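PDB 3T0P: DNA polymerase III, beta subunit from Eubacterium rectale, which probably encircles DNA as a ring-shaped head-to-tail homodimer, tethering DNA polymerases and other proteins to it and so making replication processive. Local coordinates for residues V138-A147 against V169-R180; I78-T88 against I99-I108. All blocks are in the same frame, centred on the assembly; numbering follows the deposited sequence. Where two conformers were deposited one is given.

Both contacts place a helix end over antiparallel strands, contact 1 in the central domain and contact 2 in the N-terminal one. In contact 1 the chain that follows stays over the hairpin; in contact 2 it turns back and joins the sheet as a strand. Their centres lie about 43 Å apart. Contact 1 is buried near the middle of the chain, and its chemistry is largely polar: clustered serine hydroxyls, a stacked amide and two arginines with partners beyond the segments. Contact 2 lies far from the chain's centre, at the boundary with the second subunit. There an apolar core of isoleucine, leucine and phenylalanine grades into an exposed turn, where an asparagine-glutamate bond and a water join the segments.

Contact 1 (V138-A147 against V169-R180); sequences VIRQTIFSIA and VVSLDGHRISIR. With EDO (1,2-ethanediol), chain C.
Gln141 lays its side-chain amide flat on the guanidinium group of Arg180, with Gln141 CD 3.3 Å from Arg180 CZ and the two planes only 6° apart. Arg180 turns into this stack through a bend at chi2 (-76°), and its NE hydrogen-bonds to Tyr359 OH; a flat amide suits the place because it can lie over the cation's face while NE keeps that bond. Beside the stack, Val138 CG2 packs 3.6 Å from Arg180 CB and also meets Val169 CG2.

In the middle, short hydroxyl side chains let segment 138-147 and the strands come close. Ser171 OG donates to Thr142 O at 2.5 Å, while Ser145 N approaches that oxygen from the opposite face of the carbonyl plane, so the buried carbonyl is held from both faces. Ser145 OG and Ser178 OG share a hydrogen bond of 2.6 Å.

Farther along, Arg176 NH1 comes to the edge of the Phe144 ring, 3.4 Å from CD1, with ring and guanidinium planes 47° apart. Arg176 NE forms a salt bridge with Asp173 OD2 (2.9 Å), and NH1 another with Asp327, while Asp173 OD1 accepts from His175 N in an Asx turn.

Within the central domain this joins the C-terminal part of helix 132-140 to the hairpin of strands 166-172 and 176-184. Ile139 and Ile143 face helix 197-206 instead, and strands 157-163 and 357-361 flank the hairpin.

Contact 2 (I78-T88 against I99-I108); sequences IVRKLPDNDVT and ISCEKAKFNI
Ser100 O accepts the backbone N-H of Thr88 at 2.8 Å and is also approached by the CA-H of Val87. With the return bond from Ser100 N to Thr88 O, this makes an antiparallel hydrogen-bonded pair in the beta hairpin of strands 86-91 and 96-101. Helix 72-81 packs against this sheet. Ile78 lies over one face of the Phe106 ring, its CG1 4.2 Å from the ring centroid in a CH-pi contact, while Leu82 CD2 comes to the ring edge, 3.9 Å from CE2. Ile99 CG2 fits among Leu82, Val87 and Ile78, where branched aliphatic chains fill the layer between helix and sheet. Replacing Phe106 with an alanine would probably leave Ile78 and Leu82 without their aromatic partner and open a gap beside Met303 of the second subunit, whose strand pairs with 104-107 and continues the sheet.

Cys101 starts a type II' turn to Ala104. Its SG, anti to the backbone N (chi1 -177°), reaches to 3.4 Å from Pro83 O. At the turn, Asn85 ND2 donates to Glu102 OE2 at 3.2 Å; the oxygen lies in the amide plane, but the carboxylate stands nearly perpendicular to it, at 85°.

Contact 1 (V138-A147 against V169-R180)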
loop_
_atom_site.group_PDB
_atom_site.type_symbol
_atom_site.label_atom_id
_atom_site.label_comp_id
_atom_site.label_asym_id
_atom_site.label_seq_id
_atom_site.Cartn_x
_atom_site.Cartn_y
_atom_site.Cartn_z
ATOM N N VAL B 138 -17.533 -11.372 12.154
ATOM C CA VAL B 138 -17.130 -12.327 13.177
ATOM C C VAL B 138 -15.702 -12.851 12.889
ATOM O O VAL B 138 -14.971 -13.106 13.841
ATOM C CB VAL B 138 -18.162 -13.459 13.438
ATOM C CG1 VAL B 138 -18.119 -14.574 12.389
ATOM C CG2 VAL B 138 -17.975 -14.030 14.822
ATOM N N ILE B 139 -15.287 -12.951 11.612
ATOM C CA ILE B 139 -13.929 -13.387 11.277
ATOM C C ILE B 139 -12.964 -12.247 11.682
ATOM O O ILE B 139 -11.930 -12.501 12.299
ATOM C CB ILE B 139 -13.790 -13.754 9.763
ATOM C CG1 ILE B 139 -14.620 -15.005 9.384
ATOM C CG2 ILE B 139 -12.318 -13.914 9.349
ATOM C CD1 ILE B 139 -14.839 -15.169 7.770
ATOM N N ARG B 140 -13.308 -10.997 11.341
ATOM C CA ARG B 140 -12.442 -9.857 11.670
ATOM C C ARG B 140 -12.219 -9.778 13.205
ATOM O O ARG B 140 -11.103 -9.548 13.656
ATOM C CB ARG B 140 -13.045 -8.550 11.145
ATOM C CG ARG B 140 -12.116 -7.336 11.246
ATOM C CD ARG B 140 -12.772 -6.064 10.717
ATOM N NE ARG B 140 -13.966 -5.692 11.478
ATOM C CZ ARG B 140 -13.954 -4.931 12.573
ATOM N NH1 ARG B 140 -12.808 -4.433 13.036
ATOM N NH2 ARG B 140 -15.087 -4.644 13.198
ATOM N N GLN B 141 -13.266 -10.064 13.964
ATOM C CA GLN B 141 -13.323 -10.004 15.420
ATOM C C GLN B 141 -12.614 -11.154 16.130
ATOM O O GLN B 141 -12.493 -11.095 17.364
ATOM C CB GLN B 141 -14.783 -9.971 15.872
ATOM C CG GLN B 141 -15.453 -8.633 15.594
ATOM C CD GLN B 141 -16.951 -8.711 15.700
ATOM O OE1 GLN B 141 -17.564 -9.791 15.747
ATOM N NE2 GLN B 141 -17.581 -7.560 15.738
ATOM N N THR B 142 -12.118 -12.172 15.381
ATOM C CA THR B 142 -11.481 -13.337 16.002
ATOM C C THR B 142 -10.222 -13.854 15.300
ATOM O O THR B 142 -9.409 -14.510 15.953
ATOM C CB THR B 142 -12.482 -14.538 16.078
ATOM O OG1 THR B 142 -12.929 -14.862 14.762
ATOM C CG2 THR B 142 -13.674 -14.268 16.957
ATOM N N ILE B 143 -10.095 -13.661 13.990
ATOM C CA ILE B 143 -9.005 -14.242 13.181
ATOM C C ILE B 143 -7.580 -13.880 13.650
ATOM O O ILE B 143 -6.662 -14.685 13.463
ATOM C CB ILE B 143 -9.184 -13.947 11.663
ATOM C CG1 ILE B 143 -8.526 -15.039 10.783
ATOM C CG2 ILE B 143 -8.723 -12.527 11.260
ATOM C CD1 ILE B 143 -9.104 -16.395 10.925
ATOM N N PHE B 144 -7.397 -12.706 14.267
ATOM C CA PHE B 144 -6.090 -12.227 14.696
ATOM C C PHE B 144 -5.439 -13.095 15.777
ATOM O O PHE B 144 -4.237 -12.955 15.978
ATOM C CB PHE B 144 -6.207 -10.785 15.209
ATOM C CG PHE B 144 -7.070 -10.643 16.432
ATOM C CD1 PHE B 144 -6.561 -10.916 17.696
ATOM C CD2 PHE B 144 -8.403 -10.269 16.322
ATOM C CE1 PHE B 144 -7.369 -10.828 18.829
ATOM C CE2 PHE B 144 -9.211 -10.190 17.458
ATOM C CZ PHE B 144 -8.679 -10.438 18.704
ATOM N N SER B 145 -6.212 -13.933 16.514
ATOM C CA SER B 145 -5.610 -14.685 17.615
ATOM C C SER B 145 -5.481 -16.193 17.356
ATOM O O SER B 145 -5.328 -16.956 18.299
ATOM C CB SER B 145 -6.325 -14.414 18.934
ATOM O OG SER B 145 -7.723 -14.538 18.807
ATOM N N ILE B 146 -5.426 -16.604 16.082
ATOM C CA ILE B 146 -5.094 -17.980 15.708
ATOM C C ILE B 146 -3.548 -18.094 15.814
ATOM O O ILE B 146 -2.871 -17.065 15.731
ATOM C CB ILE B 146 -5.630 -18.360 14.293
ATOM C CG1 ILE B 146 -4.954 -17.508 13.178
ATOM C CG2 ILE B 146 -7.168 -18.303 14.236
ATOM C CD1 ILE B 146 -5.207 -17.976 11.719
ATOM N N ALA B 147 -2.985 -19.299 15.981
ATOM C CA ALA B 147 -1.524 -19.412 16.084
ATOM C C ALA B 147 -0.826 -19.034 14.768
ATOM O O ALA B 147 -1.338 -19.321 13.688
ATOM C CB ALA B 147 -1.122 -20.806 16.509
ATOM N N VAL B 169 -17.887 -18.441 17.981
ATOM C CA VAL B 169 -16.668 -18.494 17.177
ATOM C C VAL B 169 -15.505 -18.260 18.110
ATOM O O VAL B 169 -15.523 -17.305 18.884
ATOM C CB VAL B 169 -16.719 -17.514 15.978
ATOM C CG1 VAL B 169 -15.412 -17.516 15.184
ATOM C CG2 VAL B 169 -17.901 -17.857 15.069
ATOM N N VAL B 170 -14.523 -19.189 18.097
ATOM C CA VAL B 170 -13.389 -19.184 19.035
ATOM C C VAL B 170 -12.067 -19.333 18.295
ATOM O O VAL B 170 -11.945 -20.185 17.419
ATOM C CB VAL B 170 -13.528 -20.316 20.111
ATOM C CG1 VAL B 170 -12.407 -20.277 21.146
ATOM C CG2 VAL B 170 -14.878 -20.284 20.806
ATOM N N SER B 171 -11.066 -18.530 18.690
ATOM C CA SER B 171 -9.675 -18.659 18.277
ATOM C C SER B 171 -8.783 -18.511 19.513
ATOM O O SER B 171 -9.166 -17.843 20.479
ATOM C CB SER B 171 -9.297 -17.658 17.207
ATOM O OG SER B 171 -9.422 -16.339 17.697
ATOM N N LEU B 172 -7.630 -19.182 19.510
ATOM C CA LEU B 172 -6.666 -19.128 20.593
ATOM C C LEU B 172 -5.283 -19.501 20.070
ATOM O O LEU B 172 -5.161 -20.233 19.098
ATOM C CB LEU B 172 -7.084 -19.994 21.812
ATOM C CG LEU B 172 -7.155 -21.517 21.676
ATOM C CD1 LEU B 172 -5.840 -22.180 22.091
ATOM C CD2 LEU B 172 -8.229 -22.070 22.581
ATOM N N ASP B 173 -4.241 -18.976 20.700
ATOM C CA ASP B 173 -2.873 -19.246 20.265
ATOM C C ASP B 173 -1.976 -19.686 21.438
ATOM O O ASP B 173 -0.776 -19.864 21.252
ATOM C CB ASP B 173 -2.305 -18.005 19.562
ATOM C CG ASP B 173 -2.247 -16.747 20.421
ATOM O OD1 ASP B 173 -2.622 -16.821 21.621
ATOM O OD2 ASP B 173 -1.799 -15.694 19.906
ATOM N N GLY B 174 -2.567 -19.860 22.616
ATOM C CA GLY B 174 -1.852 -20.244 23.833
ATOM C C GLY B 174 -1.572 -19.095 24.783
ATOM O O GLY B 174 -1.230 -19.331 25.945
ATOM N N HIS B 175 -1.727 -17.844 24.303
ATOM C CA HIS B 175 -1.513 -16.604 25.052
ATOM C C HIS B 175 -2.793 -15.807 25.249
ATOM O O HIS B 175 -2.824 -14.902 26.080
ATOM C CB HIS B 175 -0.504 -15.727 24.315
ATOM C CG HIS B 175 0.825 -16.380 24.176
ATOM N ND1 HIS B 175 1.244 -16.900 22.967
ATOM C CD2 HIS B 175 1.763 -16.631 25.116
ATOM C CE1 HIS B 175 2.438 -17.418 23.199
ATOM N NE2 HIS B 175 2.787 -17.287 24.481
ATOM N N ARG B 176 -3.823 -16.095 24.453
ATOM C CA ARG B 176 -5.097 -15.381 24.475
ATOM C C ARG B 176 -6.201 -16.188 23.833
ATOM O O ARG B 176 -5.923 -17.127 23.090
ATOM C CB ARG B 176 -4.966 -14.047 23.735
ATOM C CG ARG B 176 -4.602 -14.216 22.273
ATOM C CD ARG B 176 -3.833 -13.038 21.831
ATOM N NE ARG B 176 -3.137 -13.259 20.570
ATOM C CZ ARG B 176 -3.127 -12.381 19.582
ATOM N NH1 ARG B 176 -3.828 -11.263 19.677
ATOM N NH2 ARG B 176 -2.443 -12.628 18.474
ATOM N N ILE B 177 -7.455 -15.792 24.092
ATOM C CA ILE B 177 -8.645 -16.428 23.555
ATOM C C ILE B 177 -9.602 -15.326 23.125
ATOM O O ILE B 177 -9.858 -14.384 23.879
ATOM C CB ILE B 177 -9.307 -17.442 24.557
ATOM C CG1 ILE B 177 -8.282 -18.455 25.151
ATOM C CG2 ILE B 177 -10.498 -18.189 23.897
ATOM C CD1 ILE B 177 -8.863 -19.428 26.248
ATOM N N SER B 178 -10.105 -15.433 21.890
ATOM C CA SER B 178 -11.114 -14.533 21.341
ATOM C C SER B 178 -12.373 -15.326 21.103
ATOM O O SER B 178 -12.329 -16.339 20.404
ATOM C CB SER B 178 -10.634 -13.894 20.052
ATOM O OG SER B 178 -9.432 -13.194 20.287
ATOM N N ILE B 179 -13.471 -14.912 21.729
ATOM C CA ILE B 179 -14.768 -15.585 21.619
ATOM C C ILE B 179 -15.837 -14.577 21.244
ATOM O O ILE B 179 -16.034 -13.579 21.943
ATOM C CB ILE B 179 -15.184 -16.346 22.921
ATOM C CG1 ILE B 179 -14.036 -17.198 23.485
ATOM C CG2 ILE B 179 -16.447 -17.199 22.689
ATOM C CD1 ILE B 179 -14.222 -17.628 24.929
ATOM N N ARG B 180 -16.567 -14.881 20.175
ATOM C CA ARG B 180 -17.709 -14.100 19.742
ATOM C C ARG B 180 -18.964 -14.949 19.786
ATOM O O ARG B 180 -18.926 -16.133 19.479
ATOM C CB ARG B 180 -17.480 -13.530 18.355
ATOM C CG ARG B 180 -16.601 -12.262 18.345
ATOM C CD ARG B 180 -17.404 -11.069 18.812
ATOM N NE ARG B 180 -16.578 -9.870 18.916
ATOM C CZ ARG B 180 -17.061 -8.638 19.030
ATOM N NH1 ARG B 180 -18.378 -8.431 19.045
ATOM N NH2 ARG B 180 -16.236 -7.598 19.088
HETATM C C1 EDO C . -7.408 -4.456 11.959
HETATM O O1 EDO C . -7.447 -3.021 11.967
HETATM C C2 EDO C . -8.612 -5.039 12.701
HETATM O O2 EDO C . -9.843 -4.531 12.162
HETATM O O HOH W 1 -1.546 -15.240 17.327
#

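Contact 2 (I78-T88 against I99-I108)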
loop_
_atom_site.group_PDB
_atom_site.type_symbol
_atom_site.label_atom_id
_atom_site.label_comp_id
_atom_site.label_asym_id
_atom_site.label_seq_id
_atom_site.Cartn_x
_atom_site.Cartn_y
_atom_site.Cartn_z
ATOM N N ILE B 78 -4.037 -11.109 -17.908
ATOM C CA ILE B 78 -4.565 -10.935 -19.265
ATOM C C ILE B 78 -5.971 -10.335 -19.172
ATOM O O ILE B 78 -6.203 -9.285 -19.750
ATOM C CB ILE B 78 -4.545 -12.239 -20.106
ATOM C CG1 ILE B 78 -3.104 -12.643 -20.464
ATOM C CG2 ILE B 78 -5.409 -12.117 -21.377
ATOM C CD1 ILE B 78 -2.943 -13.979 -21.197
ATOM N N VAL B 79 -6.862 -10.962 -18.380
ATOM C CA VAL B 79 -8.272 -10.601 -18.241
ATOM C C VAL B 79 -8.402 -9.187 -17.701
ATOM O O VAL B 79 -9.185 -8.404 -18.232
ATOM C CB VAL B 79 -9.042 -11.656 -17.396
ATOM C CG1 VAL B 79 -10.434 -11.164 -17.020
ATOM C CG2 VAL B 79 -9.137 -12.979 -18.152
ATOM N N ARG B 80 -7.585 -8.844 -16.692
ATOM C CA ARG B 80 -7.549 -7.537 -16.028
ATOM C C ARG B 80 -7.079 -6.392 -16.951
ATOM O O ARG B 80 -7.440 -5.236 -16.710
ATOM C CB ARG B 80 -6.621 -7.607 -14.809
ATOM C CG ARG B 80 -6.918 -6.583 -13.728
ATOM C CD ARG B 80 -6.151 -6.878 -12.459
ATOM N NE ARG B 80 -6.555 -8.148 -11.846
ATOM C CZ ARG B 80 -5.730 -9.171 -11.657
ATOM N NH1 ARG B 80 -4.453 -9.081 -12.022
ATOM N NH2 ARG B 80 -6.168 -10.283 -11.084
ATOM N N LYS B 81 -6.231 -6.700 -17.950
ATOM C CA LYS B 81 -5.694 -5.716 -18.888
ATOM C C LYS B 81 -6.371 -5.711 -20.267
ATOM O O LYS B 81 -6.101 -4.809 -21.051
ATOM C CB LYS B 81 -4.178 -5.895 -19.016
ATOM C CG LYS B 81 -3.476 -5.510 -17.715
ATOM C CD LYS B 81 -1.989 -5.375 -17.892
ATOM C CE LYS B 81 -1.307 -4.840 -16.657
ATOM N NZ LYS B 81 0.156 -5.073 -16.745
ATOM N N LEU B 82 -7.308 -6.634 -20.533
ATOM C CA LEU B 82 -8.022 -6.622 -21.801
ATOM C C LEU B 82 -9.019 -5.469 -21.855
ATOM O O LEU B 82 -9.437 -4.986 -20.801
ATOM C CB LEU B 82 -8.765 -7.952 -22.049
ATOM C CG LEU B 82 -7.926 -9.115 -22.559
ATOM C CD1 LEU B 82 -8.762 -10.368 -22.673
ATOM C CD2 LEU B 82 -7.223 -8.796 -23.856
ATOM N N PRO B 83 -9.399 -5.000 -23.068
ATOM C CA PRO B 83 -10.447 -3.956 -23.150
ATOM C C PRO B 83 -11.782 -4.467 -22.567
ATOM O O PRO B 83 -11.977 -5.685 -22.413
ATOM C CB PRO B 83 -10.581 -3.696 -24.667
ATOM C CG PRO B 83 -9.446 -4.385 -25.322
ATOM C CD PRO B 83 -8.964 -5.454 -24.411
ATOM N N ASP B 84 -12.709 -3.547 -22.264
ATOM C CA ASP B 84 -14.005 -3.884 -21.664
ATOM C C ASP B 84 -14.995 -4.257 -22.737
ATOM O O ASP B 84 -15.871 -3.476 -23.086
ATOM C CB ASP B 84 -14.515 -2.709 -20.817
ATOM C CG ASP B 84 -13.683 -2.460 -19.568
ATOM O OD1 ASP B 84 -12.729 -3.237 -19.313
ATOM O OD2 ASP B 84 -14.017 -1.542 -18.819
ATOM N N ASN B 85 -14.796 -5.420 -23.316
ATOM C CA ASN B 85 -15.590 -5.954 -24.404
ATOM C C ASN B 85 -15.701 -7.452 -24.212
ATOM O O ASN B 85 -15.334 -7.939 -23.147
ATOM C CB ASN B 85 -14.951 -5.602 -25.730
ATOM C CG ASN B 85 -15.954 -5.452 -26.863
ATOM O OD1 ASN B 85 -16.859 -6.287 -27.066
ATOM N ND2 ASN B 85 -15.810 -4.384 -27.638
ATOM N N ASP B 86 -16.238 -8.181 -25.182
ATOM C CA ASP B 86 -16.365 -9.629 -25.055
ATOM C C ASP B 86 -15.038 -10.285 -25.281
ATOM O O ASP B 86 -14.284 -9.908 -26.176
ATOM C CB ASP B 86 -17.393 -10.181 -26.025
ATOM C CG ASP B 86 -18.805 -9.791 -25.673
ATOM O OD1 ASP B 86 -19.057 -9.436 -24.482
ATOM O OD2 ASP B 86 -19.665 -9.859 -26.564
ATOM N N VAL B 87 -14.737 -11.233 -24.433
ATOM C CA VAL B 87 -13.491 -11.971 -24.481
ATOM C C VAL B 87 -13.783 -13.352 -25.048
ATOM O O VAL B 87 -14.666 -14.046 -24.543
ATOM C CB VAL B 87 -12.843 -12.046 -23.076
ATOM C CG1 VAL B 87 -11.580 -12.898 -23.099
ATOM C CG2 VAL B 87 -12.542 -10.646 -22.537
ATOM N N THR B 88 -13.030 -13.753 -26.071
ATOM C CA THR B 88 -13.139 -15.094 -26.608
ATOM C C THR B 88 -11.933 -15.886 -26.109
ATOM O O THR B 88 -10.790 -15.406 -26.140
ATOM C CB THR B 88 -13.255 -15.071 -28.148
ATOM O OG1 THR B 88 -14.400 -14.286 -28.477
ATOM C CG2 THR B 88 -13.410 -16.471 -28.750
ATOM N N ILE B 99 -6.698 -16.064 -26.446
ATOM C CA ILE B 99 -7.593 -15.188 -25.704
ATOM C C ILE B 99 -7.654 -13.924 -26.535
ATOM O O ILE B 99 -6.611 -13.304 -26.783
ATOM C CB ILE B 99 -7.129 -14.944 -24.242
ATOM C CG1 ILE B 99 -6.913 -16.286 -23.486
ATOM C CG2 ILE B 99 -8.138 -14.053 -23.536
ATOM C CD1 ILE B 99 -6.239 -16.179 -22.078
ATOM N N SER B 100 -8.847 -13.582 -27.026
ATOM C CA SER B 100 -8.979 -12.437 -27.919
ATOM C C SER B 100 -10.102 -11.503 -27.475
ATOM O O SER B 100 -11.067 -11.926 -26.854
ATOM C CB SER B 100 -9.151 -12.889 -29.371
ATOM O OG SER B 100 -10.445 -13.395 -29.605
ATOM N N CYS B 101 -9.908 -10.215 -27.714
ATOM C CA CYS B 101 -10.843 -9.172 -27.303
ATOM C C CYS B 101 -10.581 -7.963 -28.155
ATOM O O CYS B 101 -9.457 -7.480 -28.154
ATOM C CB CYS B 101 -10.660 -8.850 -25.817
ATOM S SG CYS B 101 -11.829 -7.635 -25.181
ATOM N N GLU B 102 -11.613 -7.457 -28.859
ATOM C CA GLU B 102 -11.539 -6.310 -29.769
ATOM C C GLU B 102 -10.486 -6.638 -30.827
ATOM O O GLU B 102 -10.614 -7.682 -31.467
ATOM C CB GLU B 102 -11.260 -4.965 -29.041
ATOM C CG GLU B 102 -12.408 -4.517 -28.141
ATOM C CD GLU B 102 -12.355 -3.134 -27.510
ATOM O OE1 GLU B 102 -11.426 -2.351 -27.829
ATOM O OE2 GLU B 102 -13.237 -2.848 -26.665
ATOM N N LYS B 103 -9.401 -5.844 -30.919
ATOM C CA LYS B 103 -8.335 -6.090 -31.899
ATOM C C LYS B 103 -7.050 -6.671 -31.252
ATOM O O LYS B 103 -5.986 -6.659 -31.873
ATOM C CB LYS B 103 -7.995 -4.795 -32.652
ATOM C CG LYS B 103 -9.086 -4.295 -33.588
ATOM C CD LYS B 103 -8.532 -3.201 -34.492
ATOM C CE LYS B 103 -9.576 -2.216 -34.943
ATOM N NZ LYS B 103 -9.237 -0.835 -34.512
ATOM N N ALA B 104 -7.153 -7.149 -30.011
ATOM C CA ALA B 104 -6.037 -7.710 -29.263
ATOM C C ALA B 104 -6.167 -9.223 -29.151
ATOM O O ALA B 104 -7.275 -9.765 -29.043
ATOM C CB ALA B 104 -5.968 -7.070 -27.892
ATOM N N LYS B 105 -5.024 -9.906 -29.176
ATOM C CA LYS B 105 -4.962 -11.355 -29.178
ATOM C C LYS B 105 -3.744 -11.850 -28.393
ATOM O O LYS B 105 -2.644 -11.342 -28.591
ATOM C CB LYS B 105 -4.885 -11.794 -30.660
ATOM C CG LYS B 105 -5.106 -13.251 -30.949
ATOM C CD LYS B 105 -5.106 -13.479 -32.458
ATOM C CE LYS B 105 -3.934 -14.298 -32.968
ATOM N NZ LYS B 105 -2.668 -13.515 -33.010
ATOM N N PHE B 106 -3.953 -12.820 -27.486
ATOM C CA PHE B 106 -2.893 -13.442 -26.695
ATOM C C PHE B 106 -2.796 -14.904 -27.020
ATOM O O PHE B 106 -3.821 -15.583 -27.043
ATOM C CB PHE B 106 -3.142 -13.293 -25.185
ATOM C CG PHE B 106 -2.806 -11.936 -24.639
ATOM C CD1 PHE B 106 -1.515 -11.642 -24.217
ATOM C CD2 PHE B 106 -3.771 -10.935 -24.581
ATOM C CE1 PHE B 106 -1.201 -10.382 -23.737
ATOM C CE2 PHE B 106 -3.458 -9.671 -24.099
ATOM C CZ PHE B 106 -2.181 -9.409 -23.652
ATOM N N ASN B 107 -1.584 -15.411 -27.263
ATOM C CA ASN B 107 -1.381 -16.850 -27.463
ATOM C C ASN B 107 -0.589 -17.352 -26.281
ATOM O O ASN B 107 0.484 -16.810 -25.984
ATOM C CB ASN B 107 -0.698 -17.168 -28.787
ATOM C CG ASN B 107 -1.469 -16.671 -29.979
ATOM O OD1 ASN B 107 -2.335 -17.362 -30.514
ATOM N ND2 ASN B 107 -1.214 -15.432 -30.380
ATOM N N ILE B 108 -1.188 -18.282 -25.508
ATOM C CA ILE B 108 -0.545 -18.892 -24.345
ATOM C C ILE B 108 -0.737 -20.407 -24.449
ATOM O O ILE B 108 -1.405 -20.877 -25.366
ATOM C CB ILE B 108 -1.009 -18.306 -22.967
ATOM C CG1 ILE B 108 -2.539 -18.466 -22.743
ATOM C CG2 ILE B 108 -0.515 -16.852 -22.776
ATOM C CD1 ILE B 108 -3.018 -18.102 -21.376
HETATM O O HOH W 2 -14.261 -8.432 -28.447
#